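Local coordinates for putative metal resistance protein (Proteus mirabilis, PDB 6C29) that probably acts as a membrane protein-disulfide reductase, this chain being its N-terminal periplasmic part, a tandem immunoglobulin-fold domain that primes the isomerase ScsC, at residues 54-64 against 102-112; 149-158 against 229-240. One frame throughout, in Å; residues are numbered along the deposited sequence. Where two conformers were deposited one is given.

Both contacts lie at the edge of a three-stranded antiparallel sheet, each in a different half of the tandem immunoglobulin fold. Contact 1 lies in the half that matches the DsbD N-terminal family. There the edge strand 57-60 pairs regularly with the central strand 104-114, so backbone bonds dominate and side chains part to a water-bridged polar face and an apolar inner one. Contact 2 has a single backbone bridge. A loop leading into strand 155-163 lines the edge strand 236-243 of a hairpin, and hairpin side chains bond the loop's carbonyls. Both are partly buried. The centres of contact 1 and contact 2 are about 29 Å apart, on opposite sides of the chain's centre.

Contact 1: residues 54-64 against 102-112; sequences VAPEINWTQSV and SDNLNGVLTLS
Thr110 O takes the backbone N-H of Glu57 (N to O 3.3 Å) and a bond from a water that also donates to Ala55 O. The Glu57 bond belongs to a three-stranded antiparallel sheet of the immunoglobulin fold, with strand 57-60 at its edge and 104-114 in the middle. Asn59 and Val108 pair by two nearly straight bonds, with Val108 N to Asn59 O at 2.8 Å. On the face with Glu57, Asn59, Val108 and Thr110, two waters reach Thr110 OG1, which also bonds Asp122. The other face is apolar. Trp60 has Ile58 CG2 over the centre of one ring face. Leu105 CD2 makes a CH-pi contact on the opposite face, 4.2 Å from the centroid of the six-membered ring. Gly107 CA lies 3.5 Å from Trp60 CE3, so the ring comes close to the backbone. Ile32 and Leu97 pack on Trp60 from strands 30-38 and 90-97. Past the strand end, Gln62 bends at chi2 (72°) and turns its amide to Asn106. Gln62 OE1 takes the N-H of Asn106 at 2.8 Å. Gln62 NE2 meets Asn106 OD1 in the carbonyl plane, on a lone pair, also at 2.8 Å.

Contact 2: residues 149-158 against 229-240; sequences PVTSGLISAV and FVVTDDGYSRQV
Arg238 sets CG anti to its backbone N (chi1 166°) and bends at chi2 (67°), which swings its guanidinium back over segment 149-158. There NH1 of Arg238 donates to Gly153 O at 2.9 Å, with the oxygen in the guanidinium plane. Gly153 O also accepts from Ile155 N, from the same face of its plane, so two bonds hold this turn of the loop. Ile155 CG1 lies over one guanidinium face and Thr151 O over the other, toward its rim, 3.2 Å above the plane. Arg238 NE donates to Gln239 O, which helps fix the flat group's rotation. Tyr236 OH donates to Ser152 O at 2.7 Å, at the edge of the ring, while Leu154 CB rests 3.7 Å from Tyr236 CD1. A single backbone bridge sets Val150 opposite Arg238 by two bonds, Val150 N to Ser237 O and Gln239 N to Val150 O. Ile155 CD1 comes to 3.3 Å from Val240 CG2, closer than carbons usually pack. A type I' turn from Asp233 to Tyr236 closes the hairpin in this immunoglobulin-fold domain. Strand 182-186 flanks the hairpin beyond strand 226-233. Strand 155-163 pairs with 166-173 in the other sheet, whose Leu171 touches both Val158 and Phe229.

Contact 1: residues 54-64 against 102-112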
loop_
_atom_site.group_PDB
_atom_site.type_symbol
_atom_site.label_atom_id
_atom_site.label_comp_id
_atom_site.label_asym_id
_atom_site.label_seq_id
_atom_site.Cartn_x
_atom_site.Cartn_y
_atom_site.Cartn_z
ATOM N N VAL A 54 7.996 -5.353 6.480
ATOM C CA VAL A 54 8.769 -4.357 5.750
ATOM C C VAL A 54 8.033 -4.056 4.434
ATOM O O VAL A 54 7.650 -4.982 3.724
ATOM C CB VAL A 54 10.191 -4.873 5.440
ATOM C CG1 VAL A 54 10.967 -3.801 4.727
ATOM C CG2 VAL A 54 10.875 -5.331 6.745
ATOM N N ALA A 55 7.800 -2.790 4.132
ATOM C CA ALA A 55 7.140 -2.436 2.874
ATOM C C ALA A 55 8.073 -2.742 1.698
ATOM O O ALA A 55 9.277 -2.507 1.786
ATOM C CB ALA A 55 6.750 -0.983 2.844
ATOM N N PRO A 56 7.524 -3.274 0.591
ATOM C CA PRO A 56 8.378 -3.410 -0.608
ATOM C C PRO A 56 8.819 -2.049 -1.108
ATOM O O PRO A 56 8.123 -1.053 -0.925
ATOM C CB PRO A 56 7.473 -4.093 -1.630
ATOM C CG PRO A 56 6.084 -3.832 -1.149
ATOM C CD PRO A 56 6.141 -3.721 0.348
ATOM N N GLU A 57 9.986 -1.999 -1.750
ATOM C CA GLU A 57 10.478 -0.742 -2.305
ATOM C C GLU A 57 11.406 -1.003 -3.481
ATOM O O GLU A 57 11.939 -2.098 -3.602
ATOM C CB GLU A 57 11.195 0.074 -1.231
ATOM C CG GLU A 57 12.497 -0.517 -0.764
ATOM C CD GLU A 57 13.185 0.373 0.259
ATOM O OE1 GLU A 57 12.506 1.253 0.834
ATOM O OE2 GLU A 57 14.416 0.246 0.427
ATOM N N ILE A 58 11.593 0.013 -4.326
ATOM C CA ILE A 58 12.533 -0.052 -5.426
ATOM C C ILE A 58 13.531 1.077 -5.271
ATOM O O ILE A 58 13.152 2.231 -5.036
ATOM C CB ILE A 58 11.859 0.070 -6.814
ATOM C CG1 ILE A 58 10.935 -1.111 -7.079
ATOM C CG2 ILE A 58 12.924 0.122 -7.912
ATOM C CD1 ILE A 58 10.062 -0.945 -8.317
ATOM N N ASN A 59 14.796 0.739 -5.466
ATOM C CA ASN A 59 15.857 1.733 -5.556
ATOM C C ASN A 59 16.382 1.741 -6.980
ATOM O O ASN A 59 16.912 0.740 -7.475
ATOM C CB ASN A 59 16.930 1.418 -4.529
ATOM C CG ASN A 59 16.415 1.612 -3.091
ATOM O OD1 ASN A 59 16.328 2.741 -2.599
ATOM N ND2 ASN A 59 16.060 0.511 -2.420
ATOM N N TRP A 60 16.185 2.868 -7.657
ATOM C CA TRP A 60 16.606 3.030 -9.045
ATOM C C TRP A 60 18.047 3.511 -9.085
ATOM O O TRP A 60 18.462 4.313 -8.252
ATOM C CB TRP A 60 15.712 4.033 -9.770
ATOM C CG TRP A 60 14.256 3.693 -9.733
ATOM C CD1 TRP A 60 13.315 4.260 -8.946
ATOM C CD2 TRP A 60 13.579 2.699 -10.520
ATOM N NE1 TRP A 60 12.094 3.690 -9.180
ATOM C CE2 TRP A 60 12.224 2.731 -10.144
ATOM C CE3 TRP A 60 13.984 1.793 -11.498
ATOM C CZ2 TRP A 60 11.271 1.892 -10.712
ATOM C CZ3 TRP A 60 13.030 0.954 -12.064
ATOM C CH2 TRP A 60 11.698 1.010 -11.665
ATOM N N THR A 61 18.795 2.991 -10.049
ATOM C CA THR A 61 20.158 3.432 -10.323
ATOM C C THR A 61 20.167 4.864 -10.864
ATOM O O THR A 61 21.028 5.661 -10.514
ATOM C CB THR A 61 20.833 2.510 -11.333
ATOM O OG1 THR A 61 20.908 1.188 -10.790
ATOM C CG2 THR A 61 22.230 3.020 -11.689
ATOM N N GLN A 62 19.253 5.151 -11.783
ATOM C CA GLN A 62 19.137 6.471 -12.381
ATOM C C GLN A 62 18.617 7.462 -11.355
ATOM O O GLN A 62 17.881 7.087 -10.444
ATOM C CB GLN A 62 18.177 6.450 -13.575
ATOM C CG GLN A 62 18.667 5.734 -14.843
ATOM C CD GLN A 62 18.720 4.216 -14.722
ATOM O OE1 GLN A 62 18.013 3.626 -13.921
ATOM N NE2 GLN A 62 19.570 3.582 -15.530
ATOM N N SER A 63 18.965 8.733 -11.509
ATOM C CA SER A 63 18.307 9.750 -10.713
ATOM C C SER A 63 16.933 9.933 -11.312
ATOM O O SER A 63 16.780 10.109 -12.524
ATOM C CB SER A 63 19.097 11.052 -10.690
ATOM O OG SER A 63 20.364 10.827 -10.097
ATOM N N VAL A 64 15.931 9.843 -10.452
ATOM C CA VAL A 64 14.554 10.055 -10.841
ATOM C C VAL A 64 14.084 11.108 -9.877
ATOM O O VAL A 64 14.721 11.312 -8.844
ATOM C CB VAL A 64 13.693 8.759 -10.757
ATOM C CG1 VAL A 64 14.303 7.671 -11.625
ATOM C CG2 VAL A 64 13.561 8.279 -9.317
ATOM N N SER A 102 17.293 9.094 -19.232
ATOM C CA SER A 102 17.892 7.962 -19.920
ATOM C C SER A 102 16.832 7.154 -20.641
ATOM O O SER A 102 15.651 7.209 -20.302
ATOM C CB SER A 102 18.597 7.063 -18.893
ATOM O OG SER A 102 19.193 5.940 -19.534
ATOM N N ASP A 103 17.258 6.395 -21.635
ATOM C CA ASP A 103 16.348 5.518 -22.359
ATOM C C ASP A 103 16.299 4.172 -21.626
ATOM O O ASP A 103 15.549 3.283 -22.000
ATOM C CB ASP A 103 16.790 5.338 -23.814
ATOM C CG ASP A 103 16.713 6.644 -24.623
ATOM O OD1 ASP A 103 15.783 7.445 -24.383
ATOM O OD2 ASP A 103 17.567 6.857 -25.511
ATOM N N ASN A 104 17.141 4.028 -20.611
ATOM C CA ASN A 104 17.180 2.833 -19.799
ATOM C C ASN A 104 16.823 3.133 -18.359
ATOM O O ASN A 104 17.191 4.172 -17.796
ATOM C CB ASN A 104 18.568 2.215 -19.889
ATOM C CG ASN A 104 18.904 1.791 -21.299
ATOM O OD1 ASN A 104 18.491 0.728 -21.756
ATOM N ND2 ASN A 104 19.641 2.644 -22.009
ATOM N N LEU A 105 16.090 2.216 -17.765
ATOM C CA LEU A 105 15.729 2.337 -16.382
ATOM C C LEU A 105 16.108 1.037 -15.708
ATOM O O LEU A 105 15.667 -0.036 -16.108
ATOM C CB LEU A 105 14.246 2.666 -16.264
ATOM C CG LEU A 105 13.722 3.043 -14.890
ATOM C CD1 LEU A 105 14.447 4.215 -14.305
ATOM C CD2 LEU A 105 12.261 3.355 -15.044
ATOM N N ASN A 106 16.976 1.151 -14.716
ATOM C CA ASN A 106 17.470 0.022 -13.974
ATOM C C ASN A 106 17.186 0.251 -12.535
ATOM O O ASN A 106 17.439 1.343 -12.028
ATOM C CB ASN A 106 18.968 -0.168 -14.190
ATOM C CG ASN A 106 19.331 -0.160 -15.643
ATOM O OD1 ASN A 106 19.739 0.864 -16.200
ATOM N ND2 ASN A 106 19.127 -1.291 -16.289
ATOM N N GLY A 107 16.629 -0.751 -11.882
ATOM C CA GLY A 107 16.357 -0.623 -10.462
ATOM C C GLY A 107 16.474 -1.959 -9.755
ATOM O O GLY A 107 16.559 -3.012 -10.371
ATOM N N VAL A 108 16.512 -1.903 -8.433
ATOM C CA VAL A 108 16.479 -3.099 -7.618
ATOM C C VAL A 108 15.260 -3.033 -6.715
ATOM O O VAL A 108 15.115 -2.119 -5.899
ATOM C CB VAL A 108 17.735 -3.240 -6.779
ATOM C CG1 VAL A 108 17.605 -4.443 -5.853
ATOM C CG2 VAL A 108 18.955 -3.359 -7.692
ATOM N N LEU A 109 14.356 -3.979 -6.905
ATOM C CA LEU A 109 13.201 -4.164 -6.049
ATOM C C LEU A 109 13.605 -5.027 -4.867
ATOM O O LEU A 109 14.018 -6.170 -5.071
ATOM C CB LEU A 109 12.063 -4.852 -6.806
ATOM C CG LEU A 109 10.909 -5.419 -5.980
ATOM C CD1 LEU A 109 10.081 -4.309 -5.364
ATOM C CD2 LEU A 109 10.053 -6.343 -6.854
ATOM N N THR A 110 13.474 -4.517 -3.638
ATOM C CA THR A 110 13.595 -5.348 -2.448
ATOM C C THR A 110 12.184 -5.765 -2.080
ATOM O O THR A 110 11.392 -4.966 -1.540
ATOM C CB THR A 110 14.273 -4.628 -1.312
ATOM O OG1 THR A 110 15.601 -4.228 -1.732
ATOM C CG2 THR A 110 14.342 -5.548 -0.066
ATOM N N LEU A 111 11.835 -6.989 -2.450
ATOM C CA LEU A 111 10.509 -7.513 -2.212
ATOM C C LEU A 111 10.455 -8.204 -0.880
ATOM O O LEU A 111 11.255 -9.099 -0.590
ATOM C CB LEU A 111 10.096 -8.501 -3.300
ATOM C CG LEU A 111 8.689 -9.082 -3.128
ATOM C CD1 LEU A 111 7.637 -8.032 -3.354
ATOM C CD2 LEU A 111 8.528 -10.222 -4.142
ATOM N N SER A 112 9.532 -7.776 -0.037
ATOM C CA SER A 112 9.258 -8.469 1.194
ATOM C C SER A 112 8.118 -9.451 1.017
ATOM O O SER A 112 7.066 -9.115 0.421
ATOM C CB SER A 112 8.907 -7.464 2.261
ATOM O OG SER A 112 7.913 -6.624 1.707
HETATM O O HOH W 1 11.582 -3.997 1.190
HETATM O O HOH W 2 15.673 -1.926 0.452
HETATM O O HOH W 3 16.160 -2.105 -3.370
#

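Contact 2: residues 149-158 against 229-240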
loop_
_atom_site.group_PDB
_atom_site.type_symbol
_atom_site.label_atom_id
_atom_site.label_comp_id
_atom_site.label_asym_id
_atom_site.label_seq_id
_atom_site.Cartn_x
_atom_site.Cartn_y
_atom_site.Cartn_z
ATOM N N PRO A 149 -6.918 3.313 -3.612
ATOM C CA PRO A 149 -7.869 4.200 -2.944
ATOM C C PRO A 149 -7.884 5.617 -3.521
ATOM O O PRO A 149 -6.863 6.108 -3.988
ATOM C CB PRO A 149 -7.391 4.185 -1.506
ATOM C CG PRO A 149 -6.670 2.874 -1.328
ATOM C CD PRO A 149 -5.959 2.758 -2.659
ATOM N N VAL A 150 -9.063 6.234 -3.541
ATOM C CA VAL A 150 -9.219 7.613 -4.006
ATOM C C VAL A 150 -9.448 8.544 -2.842
ATOM O O VAL A 150 -9.688 8.102 -1.743
ATOM C CB VAL A 150 -10.345 7.733 -5.029
ATOM C CG1 VAL A 150 -9.909 6.981 -6.303
ATOM C CG2 VAL A 150 -11.623 7.243 -4.496
ATOM N N THR A 151 -9.327 9.845 -3.091
ATOM C CA THR A 151 -9.297 10.804 -1.987
ATOM C C THR A 151 -10.639 11.512 -1.830
ATOM O O THR A 151 -10.759 12.460 -1.073
ATOM C CB THR A 151 -8.197 11.860 -2.200
ATOM O OG1 THR A 151 -8.364 12.434 -3.496
ATOM C CG2 THR A 151 -6.817 11.213 -2.066
ATOM N N SER A 152 -11.651 11.050 -2.522
ATOM C CA SER A 152 -12.991 11.571 -2.285
ATOM C C SER A 152 -13.996 10.443 -2.326
ATOM O O SER A 152 -13.687 9.324 -2.772
ATOM C CB SER A 152 -13.370 12.655 -3.293
ATOM O OG SER A 152 -13.403 12.118 -4.588
ATOM N N GLY A 153 -15.178 10.747 -1.815
ATOM C CA GLY A 153 -16.272 9.813 -1.733
ATOM C C GLY A 153 -16.232 8.970 -0.461
ATOM O O GLY A 153 -15.295 9.026 0.358
ATOM N N LEU A 154 -17.271 8.167 -0.347
ATOM C CA LEU A 154 -17.522 7.235 0.769
ATOM C C LEU A 154 -17.771 7.924 2.107
ATOM O O LEU A 154 -18.762 7.597 2.762
ATOM C CB LEU A 154 -16.392 6.204 0.930
ATOM C CG LEU A 154 -16.767 5.051 1.893
ATOM C CD1 LEU A 154 -18.029 4.340 1.431
ATOM C CD2 LEU A 154 -15.626 4.095 2.068
ATOM N N ILE A 155 -16.877 8.796 2.568
ATOM C CA ILE A 155 -17.101 9.469 3.838
ATOM C C ILE A 155 -17.331 10.955 3.652
ATOM O O ILE A 155 -16.771 11.579 2.744
ATOM C CB ILE A 155 -15.942 9.256 4.810
ATOM C CG1 ILE A 155 -14.671 9.902 4.293
ATOM C CG2 ILE A 155 -15.757 7.730 5.100
ATOM C CD1 ILE A 155 -13.662 10.018 5.321
ATOM N N SER A 156 -18.166 11.510 4.521
ATOM C CA SER A 156 -18.457 12.942 4.493
ATOM C C SER A 156 -17.929 13.717 5.707
ATOM O O SER A 156 -17.903 14.949 5.685
ATOM C CB SER A 156 -19.964 13.163 4.378
ATOM O OG SER A 156 -20.660 12.463 5.368
ATOM N N ALA A 157 -17.521 13.016 6.757
ATOM C CA ALA A 157 -16.933 13.653 7.932
ATOM C C ALA A 157 -16.083 12.662 8.707
ATOM O O ALA A 157 -16.379 11.465 8.738
ATOM C CB ALA A 157 -17.991 14.241 8.833
ATOM N N VAL A 158 -15.029 13.193 9.314
ATOM C CA VAL A 158 -14.127 12.448 10.170
ATOM C C VAL A 158 -13.808 13.260 11.409
ATOM O O VAL A 158 -13.517 14.472 11.317
ATOM C CB VAL A 158 -12.800 12.123 9.442
ATOM C CG1 VAL A 158 -11.869 11.366 10.353
ATOM C CG2 VAL A 158 -13.073 11.374 8.196
ATOM N N PHE A 229 -5.398 6.848 6.744
ATOM C CA PHE A 229 -5.962 5.520 6.693
ATOM C C PHE A 229 -6.743 5.353 5.405
ATOM O O PHE A 229 -7.080 6.319 4.733
ATOM C CB PHE A 229 -6.831 5.227 7.935
ATOM C CG PHE A 229 -8.016 6.119 8.099
ATOM C CD1 PHE A 229 -9.230 5.821 7.521
ATOM C CD2 PHE A 229 -7.922 7.233 8.903
ATOM C CE1 PHE A 229 -10.334 6.639 7.715
ATOM C CE2 PHE A 229 -9.032 8.054 9.117
ATOM C CZ PHE A 229 -10.226 7.755 8.529
ATOM N N VAL A 230 -7.001 4.098 5.094
ATOM C CA VAL A 230 -7.895 3.699 4.041
ATOM C C VAL A 230 -9.110 3.055 4.687
ATOM O O VAL A 230 -8.986 2.195 5.543
ATOM C CB VAL A 230 -7.198 2.736 3.077
ATOM C CG1 VAL A 230 -8.206 2.102 2.096
ATOM C CG2 VAL A 230 -6.041 3.461 2.371
ATOM N N VAL A 231 -10.305 3.481 4.290
ATOM C CA VAL A 231 -11.535 2.843 4.689
ATOM C C VAL A 231 -12.223 2.330 3.437
ATOM O O VAL A 231 -12.215 2.998 2.399
ATOM C CB VAL A 231 -12.433 3.824 5.490
ATOM C CG1 VAL A 231 -12.692 5.141 4.731
ATOM C CG2 VAL A 231 -13.742 3.176 5.874
ATOM N N THR A 232 -12.759 1.116 3.522
ATOM C CA THR A 232 -13.421 0.475 2.406
ATOM C C THR A 232 -14.812 0.038 2.805
ATOM O O THR A 232 -15.052 -0.276 3.972
ATOM C CB THR A 232 -12.641 -0.737 1.905
ATOM O OG1 THR A 232 -12.649 -1.768 2.895
ATOM C CG2 THR A 232 -11.190 -0.358 1.554
ATOM N N ASP A 233 -15.717 0.000 1.837
ATOM C CA ASP A 233 -17.033 -0.611 1.982
ATOM C C ASP A 233 -17.621 -0.716 0.568
ATOM O O ASP A 233 -17.378 0.157 -0.258
ATOM C CB ASP A 233 -17.939 0.195 2.905
ATOM C CG ASP A 233 -19.086 -0.614 3.440
ATOM O OD1 ASP A 233 -19.090 -1.851 3.314
ATOM O OD2 ASP A 233 -19.976 0.011 4.025
ATOM N N ASP A 234 -18.380 -1.784 0.319
ATOM C CA ASP A 234 -19.127 -1.949 -0.935
ATOM C C ASP A 234 -18.231 -1.803 -2.156
ATOM O O ASP A 234 -18.637 -1.242 -3.173
ATOM C CB ASP A 234 -20.267 -0.941 -0.980
ATOM C CG ASP A 234 -21.311 -1.211 0.103
ATOM O OD1 ASP A 234 -21.596 -2.393 0.373
ATOM O OD2 ASP A 234 -21.773 -0.247 0.740
ATOM N N GLY A 235 -16.998 -2.274 -2.048
ATOM C CA GLY A 235 -16.091 -2.229 -3.186
ATOM C C GLY A 235 -15.469 -0.867 -3.488
ATOM O O GLY A 235 -14.764 -0.709 -4.499
ATOM N N TYR A 236 -15.736 0.110 -2.628
ATOM C CA TYR A 236 -15.134 1.427 -2.716
ATOM C C TYR A 236 -14.046 1.565 -1.703
ATOM O O TYR A 236 -14.167 1.042 -0.612
ATOM C CB TYR A 236 -16.185 2.508 -2.477
ATOM C CG TYR A 236 -15.851 3.889 -2.998
ATOM C CD1 TYR A 236 -15.058 4.779 -2.264
ATOM C CD2 TYR A 236 -16.350 4.314 -4.222
ATOM C CE1 TYR A 236 -14.757 6.092 -2.760
ATOM C CE2 TYR A 236 -16.075 5.588 -4.717
ATOM C CZ TYR A 236 -15.286 6.468 -3.986
ATOM O OH TYR A 236 -15.045 7.723 -4.504
ATOM N N SER A 237 -12.986 2.276 -2.056
ATOM C CA SER A 237 -11.858 2.469 -1.180
ATOM C C SER A 237 -11.454 3.920 -1.133
ATOM O O SER A 237 -11.122 4.494 -2.160
ATOM C CB SER A 237 -10.698 1.620 -1.664
ATOM O OG SER A 237 -9.591 1.750 -0.814
ATOM N N ARG A 238 -11.433 4.489 0.071
ATOM C CA ARG A 238 -11.169 5.908 0.312
ATOM C C ARG A 238 -9.975 6.103 1.216
ATOM O O ARG A 238 -9.930 5.572 2.329
ATOM C CB ARG A 238 -12.415 6.552 0.947
ATOM C CG ARG A 238 -12.251 7.929 1.566
ATOM C CD ARG A 238 -11.958 9.062 0.580
ATOM N NE ARG A 238 -11.520 10.267 1.282
ATOM C CZ ARG A 238 -12.324 11.225 1.701
ATOM N NH1 ARG A 238 -13.624 11.176 1.476
ATOM N NH2 ARG A 238 -11.805 12.246 2.339
ATOM N N GLN A 239 -9.028 6.893 0.724
ATOM C CA GLN A 239 -7.893 7.383 1.479
ATOM C C GLN A 239 -8.270 8.657 2.213
ATOM O O GLN A 239 -8.767 9.608 1.592
ATOM C CB GLN A 239 -6.736 7.634 0.513
ATOM C CG GLN A 239 -5.584 8.388 1.120
ATOM C CD GLN A 239 -4.814 7.586 2.143
ATOM O OE1 GLN A 239 -4.548 6.407 1.965
ATOM N NE2 GLN A 239 -4.456 8.235 3.243
ATOM N N VAL A 240 -8.062 8.658 3.524
ATOM C CA VAL A 240 -8.315 9.806 4.377
ATOM C C VAL A 240 -6.998 10.335 4.911
ATOM O O VAL A 240 -6.147 9.572 5.397
ATOM C CB VAL A 240 -9.213 9.414 5.533
ATOM C CG1 VAL A 240 -9.444 10.602 6.434
ATOM C CG2 VAL A 240 -10.527 8.899 5.036
HETATM O O HOH W 4 -14.217 13.908 2.791
#